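Local coordinates for protein diaminopimelate decarboxylase (PDB 2QGH) that catalyses the pyridoxal-phosphate-dependent decarboxylation of meso-diaminopimelate to L-lysine, the last step of bacterial lysine biosynthesis, at residues Ser380-Glu394 with Val404-Arg416. Numbering follows the deposited sequence.
Sequences SSMASQYNSRPKLLE and VIRKREALEDLWR
Glu-394 and Arg-406 pair as antiparallel, hydrogen-bonded neighbours in the hairpin of strands 393-397 and 402-406, in the C-terminal beta domain that accompanies the PLP-binding barrel in this decarboxylase family. A classic bulge interrupts the ladder: Ile-405 and Arg-406 both donate their backbone N-H to Glu-394 O, while Glu-394 N returns a bond to Arg-406 O.

The Arg-406 side chain turns back along 380-394. Its CB packs on Glu-394 CB at 3.6 Å, and CG, anti to the backbone N (chi1 -174°), carries the chain on to CD, which lies against Glu-394 OE1. A bend at chi3 (74°) then brings the edge of the guanidinium to Leu-392 O, which accepts from both Arg-406 NE (2.9 Å) and Arg-406 NH2 (2.7 Å). Glu-394 OE1 sits above one face, 3.1 Å from Arg-406 NE, so this salt bridge works through charge alone; Lys-391 CB lies over the rim of the opposite face. In the guanidinium plane, water 1 links NH2 to Leu-392 N. The carboxylate of Glu-394 is held in turn by Ser-380 OG and Tyr-38 OH at OE2.

Away from the paired strands the two segments stay in contact. Leu-393 CB lies over a face of the Arg-408 guanidinium, whose NH1 bonds to Pro-34 O. Pro-390 CG presses tightly on Leu-411 CD1, and Leu-414 runs past Gln-385 in the opposite direction. The amine of Lys-391 reaches Gln-385 OE1 of the second subunit, which places this loop at the dimer interface. Lys-391 O receives Glu-409 N, and Glu-409 OE1 takes two donors from opposite faces of its carboxylate: Lys-391 N at 2.8 Å, nearly straight at 172°, and Gln-385 NE2 at 2.7 Å.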
# COMPACT_ATOMS: atom_id res chain seq x y z
N SER A 380 -7.70 3.12 -5.99
CA SER A 380 -8.17 3.16 -4.61
C SER A 380 -8.25 1.79 -3.93
O SER A 380 -8.35 1.72 -2.71
CB SER A 380 -9.53 3.84 -4.55
OG SER A 380 -10.56 2.92 -4.80
N SER A 381 -8.21 0.70 -4.69
CA SER A 381 -8.29 -0.62 -4.08
C SER A 381 -6.99 -1.03 -3.37
O SER A 381 -7.00 -1.96 -2.57
CB SER A 381 -8.66 -1.68 -5.13
OG SER A 381 -7.61 -1.87 -6.06
N MET A 382 -5.90 -0.34 -3.66
CA MET A 382 -4.61 -0.63 -3.00
C MET A 382 -4.23 0.53 -2.09
O MET A 382 -3.14 0.54 -1.50
CB MET A 382 -3.49 -0.81 -4.03
CG MET A 382 -3.70 -1.93 -5.03
SD MET A 382 -2.20 -2.16 -6.03
CE MET A 382 -1.33 -3.37 -5.02
N ALA A 383 -5.13 1.51 -1.98
CA ALA A 383 -4.90 2.70 -1.17
C ALA A 383 -4.85 2.39 0.33
O ALA A 383 -5.53 1.48 0.80
CB ALA A 383 -5.99 3.75 -1.45
N SER A 384 -4.04 3.16 1.06
CA SER A 384 -3.89 2.98 2.50
C SER A 384 -4.08 4.31 3.22
O SER A 384 -4.38 5.32 2.58
CB SER A 384 -2.49 2.46 2.83
OG SER A 384 -1.55 3.49 2.59
N GLN A 385 -3.89 4.30 4.54
CA GLN A 385 -4.02 5.50 5.36
C GLN A 385 -2.65 5.96 5.86
O GLN A 385 -2.55 6.71 6.83
CB GLN A 385 -4.93 5.21 6.55
CG GLN A 385 -6.27 4.61 6.16
CD GLN A 385 -7.11 4.26 7.36
OE1 GLN A 385 -6.67 3.51 8.23
NE2 GLN A 385 -8.32 4.80 7.42
N TYR A 386 -1.61 5.49 5.19
CA TYR A 386 -0.24 5.84 5.54
C TYR A 386 -0.10 7.36 5.79
O TYR A 386 -0.67 8.17 5.06
CB TYR A 386 0.69 5.36 4.42
CG TYR A 386 2.16 5.55 4.69
CD1 TYR A 386 2.71 5.24 5.93
CD2 TYR A 386 3.02 6.01 3.68
CE1 TYR A 386 4.08 5.39 6.17
CE2 TYR A 386 4.38 6.16 3.91
CZ TYR A 386 4.91 5.85 5.16
OH TYR A 386 6.25 6.01 5.40
N ASN A 387 0.68 7.72 6.81
CA ASN A 387 0.90 9.11 7.20
C ASN A 387 -0.40 9.62 7.84
O ASN A 387 -0.61 10.83 7.98
CB ASN A 387 1.26 9.99 5.99
CG ASN A 387 2.72 9.83 5.55
OD1 ASN A 387 3.35 8.78 5.75
ND2 ASN A 387 3.26 10.88 4.92
N SER A 388 -1.27 8.69 8.23
CA SER A 388 -2.55 9.06 8.83
C SER A 388 -3.33 10.01 7.92
O SER A 388 -3.69 11.12 8.33
CB SER A 388 -2.35 9.71 10.20
OG SER A 388 -2.00 8.76 11.17
N ARG A 389 -3.57 9.57 6.69
CA ARG A 389 -4.33 10.34 5.71
C ARG A 389 -5.59 9.52 5.44
O ARG A 389 -5.51 8.37 5.01
CB ARG A 389 -3.51 10.53 4.41
CG ARG A 389 -2.17 11.28 4.58
CD ARG A 389 -1.37 11.42 3.27
NE ARG A 389 -1.88 12.49 2.41
CZ ARG A 389 -2.70 12.31 1.39
NH1 ARG A 389 -3.10 11.10 1.07
NH2 ARG A 389 -3.13 13.34 0.68
N PRO A 390 -6.77 10.09 5.69
CA PRO A 390 -8.02 9.34 5.46
C PRO A 390 -8.22 8.94 3.98
O PRO A 390 -7.77 9.65 3.08
CB PRO A 390 -9.10 10.31 5.95
CG PRO A 390 -8.37 11.15 6.97
CD PRO A 390 -7.05 11.40 6.29
N LYS A 391 -8.90 7.82 3.76
CA LYS A 391 -9.18 7.37 2.40
C LYS A 391 -10.04 8.41 1.70
O LYS A 391 -10.93 8.99 2.30
CB LYS A 391 -9.92 6.03 2.40
CG LYS A 391 -9.07 4.89 2.89
CD LYS A 391 -9.53 3.55 2.34
CE LYS A 391 -8.43 2.52 2.49
NZ LYS A 391 -8.72 1.23 1.79
N LEU A 392 -9.77 8.63 0.42
CA LEU A 392 -10.47 9.63 -0.36
C LEU A 392 -11.96 9.43 -0.66
O LEU A 392 -12.52 8.33 -0.53
CB LEU A 392 -9.73 9.83 -1.69
CG LEU A 392 -8.22 10.00 -1.57
CD1 LEU A 392 -7.59 10.17 -2.95
CD2 LEU A 392 -7.92 11.19 -0.67
N LEU A 393 -12.57 10.53 -1.08
CA LEU A 393 -13.97 10.61 -1.49
C LEU A 393 -14.01 10.08 -2.92
O LEU A 393 -13.15 10.41 -3.74
CB LEU A 393 -14.41 12.08 -1.48
CG LEU A 393 -15.63 12.53 -2.30
CD1 LEU A 393 -16.91 12.22 -1.54
CD2 LEU A 393 -15.54 14.03 -2.60
N GLU A 394 -14.99 9.25 -3.23
CA GLU A 394 -15.10 8.72 -4.58
C GLU A 394 -16.42 9.17 -5.18
O GLU A 394 -17.48 8.94 -4.60
CB GLU A 394 -14.99 7.19 -4.57
CG GLU A 394 -13.56 6.70 -4.42
CD GLU A 394 -13.42 5.19 -4.60
OE1 GLU A 394 -13.91 4.43 -3.73
OE2 GLU A 394 -12.83 4.76 -5.60
N VAL A 404 -21.92 10.88 -4.98
CA VAL A 404 -20.88 10.25 -4.18
C VAL A 404 -21.08 8.75 -4.10
O VAL A 404 -22.18 8.28 -3.79
CB VAL A 404 -20.86 10.85 -2.73
CG1 VAL A 404 -22.26 11.18 -2.29
CG2 VAL A 404 -20.23 9.87 -1.75
N ILE A 405 -20.03 7.98 -4.42
CA ILE A 405 -20.12 6.53 -4.35
C ILE A 405 -19.28 5.97 -3.19
O ILE A 405 -19.29 4.78 -2.93
CB ILE A 405 -19.75 5.85 -5.70
CG1 ILE A 405 -18.38 6.28 -6.19
CG2 ILE A 405 -20.82 6.20 -6.74
CD1 ILE A 405 -17.94 5.54 -7.44
N ARG A 406 -18.55 6.86 -2.52
CA ARG A 406 -17.78 6.51 -1.32
C ARG A 406 -17.49 7.79 -0.56
O ARG A 406 -16.74 8.65 -1.02
CB ARG A 406 -16.46 5.80 -1.62
CG ARG A 406 -15.80 5.33 -0.32
CD ARG A 406 -14.46 4.61 -0.52
NE ARG A 406 -13.39 5.54 -0.87
CZ ARG A 406 -12.11 5.18 -1.02
NH1 ARG A 406 -11.75 3.90 -0.85
NH2 ARG A 406 -11.20 6.08 -1.34
N LYS A 407 -18.08 7.92 0.62
CA LYS A 407 -17.86 9.12 1.40
C LYS A 407 -16.41 9.17 1.85
O LYS A 407 -15.78 8.13 2.07
CB LYS A 407 -18.79 9.14 2.61
CG LYS A 407 -18.70 10.41 3.44
CD LYS A 407 -19.22 11.63 2.67
CE LYS A 407 -18.25 12.16 1.59
NZ LYS A 407 -17.05 12.87 2.11
N ARG A 408 -15.86 10.37 1.99
CA ARG A 408 -14.48 10.49 2.44
C ARG A 408 -14.41 10.08 3.91
O ARG A 408 -15.36 10.26 4.67
CB ARG A 408 -13.98 11.92 2.30
CG ARG A 408 -12.47 12.04 2.51
CD ARG A 408 -12.04 13.48 2.66
NE ARG A 408 -12.53 14.29 1.56
CZ ARG A 408 -12.11 14.23 0.30
NH1 ARG A 408 -11.15 13.37 -0.06
NH2 ARG A 408 -12.66 15.03 -0.61
N GLU A 409 -13.27 9.52 4.30
CA GLU A 409 -13.08 9.08 5.67
C GLU A 409 -12.80 10.25 6.62
O GLU A 409 -12.06 11.18 6.29
CB GLU A 409 -11.90 8.11 5.70
CG GLU A 409 -12.15 6.82 6.43
CD GLU A 409 -11.14 5.77 6.02
OE1 GLU A 409 -9.97 6.15 5.80
OE2 GLU A 409 -11.51 4.57 5.94
N ALA A 410 -13.41 10.21 7.80
CA ALA A 410 -13.18 11.26 8.79
C ALA A 410 -11.86 10.94 9.50
O ALA A 410 -11.44 9.78 9.54
CB ALA A 410 -14.32 11.32 9.80
N LEU A 411 -11.21 11.96 10.04
CA LEU A 411 -9.95 11.78 10.74
C LEU A 411 -10.10 10.75 11.85
O LEU A 411 -9.21 9.94 12.09
CB LEU A 411 -9.50 13.12 11.34
CG LEU A 411 -8.14 13.68 10.93
CD1 LEU A 411 -7.86 13.42 9.46
CD2 LEU A 411 -8.12 15.16 11.22
N GLU A 412 -11.26 10.76 12.51
CA GLU A 412 -11.51 9.83 13.59
C GLU A 412 -11.63 8.37 13.16
O GLU A 412 -11.46 7.46 13.97
CB GLU A 412 -12.76 10.24 14.36
CG GLU A 412 -12.77 11.70 14.79
CD GLU A 412 -13.38 12.60 13.73
OE1 GLU A 412 -14.58 12.40 13.41
OE2 GLU A 412 -12.68 13.50 13.22
N ASP A 413 -11.94 8.13 11.88
CA ASP A 413 -12.06 6.76 11.41
C ASP A 413 -10.69 6.09 11.36
O ASP A 413 -10.59 4.86 11.35
CB ASP A 413 -12.71 6.70 10.01
CG ASP A 413 -14.14 7.22 10.00
OD1 ASP A 413 -14.85 7.03 11.01
OD2 ASP A 413 -14.56 7.80 8.99
N LEU A 414 -9.63 6.89 11.36
CA LEU A 414 -8.28 6.34 11.32
C LEU A 414 -7.93 5.53 12.56
O LEU A 414 -7.27 4.50 12.46
CB LEU A 414 -7.24 7.46 11.19
CG LEU A 414 -7.18 8.31 9.91
CD1 LEU A 414 -6.42 9.61 10.21
CD2 LEU A 414 -6.52 7.52 8.79
N TRP A 415 -8.39 5.99 13.72
CA TRP A 415 -8.05 5.32 14.97
C TRP A 415 -9.24 4.80 15.77
O TRP A 415 -9.10 4.49 16.96
CB TRP A 415 -7.24 6.29 15.83
CG TRP A 415 -7.95 7.58 16.13
CD1 TRP A 415 -8.99 7.76 17.00
CD2 TRP A 415 -7.70 8.87 15.55
NE1 TRP A 415 -9.39 9.06 17.00
CE2 TRP A 415 -8.62 9.77 16.12
CE3 TRP A 415 -6.78 9.35 14.61
CZ2 TRP A 415 -8.65 11.13 15.78
CZ3 TRP A 415 -6.81 10.70 14.27
CH2 TRP A 415 -7.74 11.57 14.86
N ARG A 416 -10.39 4.71 15.13
CA ARG A 416 -11.62 4.25 15.76
C ARG A 416 -11.45 2.92 16.50
O ARG A 416 -11.91 2.77 17.63
CB ARG A 416 -12.72 4.09 14.70
CG ARG A 416 -14.09 3.75 15.25
CD ARG A 416 -14.79 5.00 15.74
NE ARG A 416 -15.19 5.85 14.62
CZ ARG A 416 -15.58 7.12 14.74
NH1 ARG A 416 -15.62 7.70 15.93
NH2 ARG A 416 -15.93 7.80 13.66
O HOH W 1 -8.20 6.47 -1.22
O HOH W 2 -13.31 6.56 2.07